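Local coordinates for protein dihydroneopterin triphosphate diphosphatase (Escherichia coli O157:H7, PDB 5U7F) that hydrolyses dihydroneopterin triphosphate to dihydroneopterin monophosphate and pyrophosphate, a metal-dependent step of folate biosynthesis, and also accepts nucleoside triphosphates, with a preference for dATP, at residues A[26-31]-A[117-122]. Sequence-based numbering, arbitrary orientation.
With CO (cobalt (II) ion), chain E; CO (cobalt (II) ion), chain F.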
loop_
_atom_site.group_PDB
_atom_site.type_symbol
_atom_site.label_atom_id
_atom_site.label_comp_id
_atom_site.label_asym_id
_atom_site.label_seq_id
_atom_site.Cartn_x
_atom_site.Cartn_y
_atom_site.Cartn_z
ATOM N N MET A 26 -2.280 -6.572 -6.115
ATOM C CA MET A 26 -2.876 -5.264 -6.373
ATOM C C MET A 26 -4.352 -5.298 -6.050
ATOM O O MET A 26 -5.054 -6.291 -6.345
ATOM C CB MET A 26 -2.627 -4.874 -7.811
ATOM C CG MET A 26 -1.159 -4.753 -8.142
ATOM S SD MET A 26 -0.305 -3.443 -7.203
ATOM C CE MET A 26 -1.161 -2.041 -7.876
ATOM N N LEU A 27 -4.819 -4.199 -5.459
ATOM C CA LEU A 27 -6.131 -4.131 -4.858
ATOM C C LEU A 27 -6.898 -2.972 -5.481
ATOM O O LEU A 27 -6.362 -1.898 -5.643
ATOM C CB LEU A 27 -6.014 -3.955 -3.346
ATOM C CG LEU A 27 -5.150 -4.949 -2.577
ATOM C CD1 LEU A 27 -4.838 -4.449 -1.196
ATOM C CD2 LEU A 27 -5.892 -6.239 -2.480
ATOM N N GLN A 28 -8.150 -3.227 -5.825
ATOM C CA GLN A 28 -9.030 -2.268 -6.515
ATOM C C GLN A 28 -9.748 -1.352 -5.530
ATOM O O GLN A 28 -10.506 -1.822 -4.701
ATOM C CB GLN A 28 -10.055 -3.029 -7.347
ATOM C CG GLN A 28 -10.902 -2.105 -8.199
ATOM C CD GLN A 28 -11.888 -2.882 -9.043
ATOM O OE1 GLN A 28 -12.347 -3.950 -8.648
ATOM N NE2 GLN A 28 -12.230 -2.336 -10.197
ATOM N N ARG A 29 -9.523 -0.038 -5.590
ATOM C CA ARG A 29 -10.141 0.836 -4.591
ATOM C C ARG A 29 -11.657 0.966 -4.741
ATOM O O ARG A 29 -12.205 0.799 -5.837
ATOM C CB ARG A 29 -9.536 2.239 -4.627
ATOM C CG ARG A 29 -8.131 2.285 -4.112
ATOM C CD ARG A 29 -7.685 3.744 -3.927
ATOM N NE ARG A 29 -8.482 4.425 -2.908
ATOM C CZ ARG A 29 -8.318 4.259 -1.595
ATOM N NH1 ARG A 29 -7.382 3.431 -1.134
ATOM N NH2 ARG A 29 -9.088 4.915 -0.732
ATOM N N ARG A 30 -12.318 1.232 -3.616
ATOM C CA ARG A 30 -13.777 1.393 -3.605
ATOM C C ARG A 30 -14.219 2.810 -3.975
ATOM O O ARG A 30 -15.268 2.990 -4.598
ATOM C CB ARG A 30 -14.335 1.040 -2.235
ATOM C CG ARG A 30 -14.417 -0.472 -1.906
ATOM C CD ARG A 30 -15.373 -0.707 -0.729
ATOM N NE ARG A 30 -16.547 0.107 -1.007
ATOM C CZ ARG A 30 -17.637 -0.303 -1.645
ATOM N NH1 ARG A 30 -17.775 -1.578 -2.009
ATOM N NH2 ARG A 30 -18.604 0.577 -1.899
ATOM N N ASP A 31 -13.427 3.810 -3.588
ATOM C CA ASP A 31 -13.787 5.219 -3.838
ATOM C C ASP A 31 -13.445 5.654 -5.263
ATOM O O ASP A 31 -14.052 6.568 -5.817
ATOM C CB ASP A 31 -13.093 6.149 -2.837
ATOM C CG ASP A 31 -11.584 5.908 -2.735
ATOM O OD1 ASP A 31 -11.052 5.063 -3.493
ATOM O OD2 ASP A 31 -10.934 6.574 -1.883
ATOM N N GLU A 117 -11.287 -3.242 2.504
ATOM C CA GLU A 117 -11.336 -1.860 2.035
ATOM C C GLU A 117 -11.514 -1.749 0.511
ATOM O O GLU A 117 -11.735 -0.655 -0.018
ATOM C CB GLU A 117 -10.034 -1.146 2.494
ATOM C CG GLU A 117 -9.947 0.358 2.234
ATOM C CD GLU A 117 -8.668 0.989 2.828
ATOM O OE1 GLU A 117 -7.784 1.437 2.040
ATOM O OE2 GLU A 117 -8.550 1.041 4.084
ATOM N N HIS A 118 -11.436 -2.878 -0.197
ATOM C CA HIS A 118 -11.341 -2.861 -1.654
ATOM C C HIS A 118 -12.464 -3.655 -2.342
ATOM O O HIS A 118 -13.264 -4.266 -1.670
ATOM C CB HIS A 118 -9.986 -3.411 -2.062
ATOM C CG HIS A 118 -8.839 -2.543 -1.638
ATOM N ND1 HIS A 118 -8.312 -2.582 -0.365
ATOM C CD2 HIS A 118 -8.161 -1.575 -2.296
ATOM C CE1 HIS A 118 -7.334 -1.702 -0.264
ATOM N NE2 HIS A 118 -7.208 -1.083 -1.426
ATOM N N LEU A 119 -12.477 -3.657 -3.668
ATOM C CA LEU A 119 -13.533 -4.319 -4.444
ATOM C C LEU A 119 -13.107 -5.700 -4.973
ATOM O O LEU A 119 -13.950 -6.579 -5.240
ATOM C CB LEU A 119 -13.936 -3.430 -5.609
ATOM C CG LEU A 119 -14.617 -2.095 -5.294
ATOM C CD1 LEU A 119 -14.712 -1.227 -6.523
ATOM C CD2 LEU A 119 -16.008 -2.317 -4.726
ATOM N N ALA A 120 -11.795 -5.893 -5.109
ATOM C CA ALA A 120 -11.204 -7.032 -5.836
ATOM C C ALA A 120 -9.705 -7.031 -5.605
ATOM O O ALA A 120 -9.165 -5.995 -5.200
ATOM C CB ALA A 120 -11.450 -6.935 -7.296
ATOM N N TYR A 121 -9.048 -8.160 -5.885
ATOM C CA TYR A 121 -7.582 -8.243 -5.850
ATOM C C TYR A 121 -7.074 -9.044 -7.057
ATOM O O TYR A 121 -7.791 -9.893 -7.634
ATOM C CB TYR A 121 -7.095 -8.861 -4.534
ATOM C CG TYR A 121 -7.290 -10.355 -4.429
ATOM C CD1 TYR A 121 -8.462 -10.893 -3.907
ATOM C CD2 TYR A 121 -6.292 -11.227 -4.828
ATOM C CE1 TYR A 121 -8.643 -12.270 -3.798
ATOM C CE2 TYR A 121 -6.458 -12.611 -4.725
ATOM C CZ TYR A 121 -7.636 -13.124 -4.209
ATOM O OH TYR A 121 -7.795 -14.497 -4.116
ATOM N N LYS A 122 -5.852 -8.740 -7.474
ATOM C CA LYS A 122 -5.178 -9.476 -8.546
ATOM C C LYS A 122 -3.681 -9.637 -8.239
ATOM O O LYS A 122 -3.050 -8.711 -7.708
ATOM C CB LYS A 122 -5.345 -8.758 -9.884
ATOM C CG LYS A 122 -6.671 -8.997 -10.562
ATOM C CD LYS A 122 -6.799 -10.452 -11.027
ATOM C CE LYS A 122 -8.126 -10.711 -11.739
ATOM N NZ LYS A 122 -8.396 -12.168 -11.856
HETATM CO CO CO E . -6.894 1.122 5.442
HETATM CO CO CO F . -5.741 1.849 2.574
HETATM O O HOH W 1 -5.591 3.865 1.748
HETATM O O HOH W 2 -10.714 1.367 -1.414
HETATM O O HOH W 3 -7.623 2.162 6.882
HETATM O O HOH W 4 -7.844 -0.451 6.544
HETATM O O HOH W 5 -4.970 0.748 0.845
#
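E117 and R29 lie side by side where two antiparallel strands of the Nudix fold, 23-29 and the edge strand 118-125, reach the metal site. The carboxylate of E117 bridges two cobalt ions, OE1 on one and OE2 on the other; E56, E60 and the carbonyl of T40 share in their coordination. R29 NH1 stops 3.8 Å from E117 OE1, too far for a hydrogen bond, and is instead hydrogen-bonded to Q37, while R29 NE and NH2 grip the two carboxylate oxygens of D31. That fixes the guanidinium beside the metals, in keeping with the substrate-binding role inferred for R29. Over one face of the guanidinium a water joins E117 O to R30 N, 2.7 Å from each.

L27 CB sits over one face of the H118 ring, a CH-pi contact 3.6 Å from the ring centroid, while Q28 O lies at the edge; H118 NE2 is hydrogen-bonded to Q37 OE1, the amide oxygen that also takes R29 NH1. At L119 the chain turns a corner, yet its N still donates to Q28 O (2.9 Å). Its two methyls go to different partners, CD1 to R29 O and CD2 to the R30 side chain, bent at chi3.

A120 O accepts from Q28 N. Q28 OE1 comes within 3.4 Å of A120 CB because the side chain runs out extended, chi1 -174° setting CG opposite the backbone N; Q28 NE2 is hydrogen-bonded to P33 O. Y121 forms a non-hydrogen-bonded pair with L27, whose CD2 packs 3.5 Å from Y121 CB; the phenol ring itself leads off. K122 closes the contact as a hydrogen-bonded pair with M26: K122 N gives to M26 O, and M26 N returns a nearly straight bond to K122 O, 2.8 Å and 168° at the hydrogen.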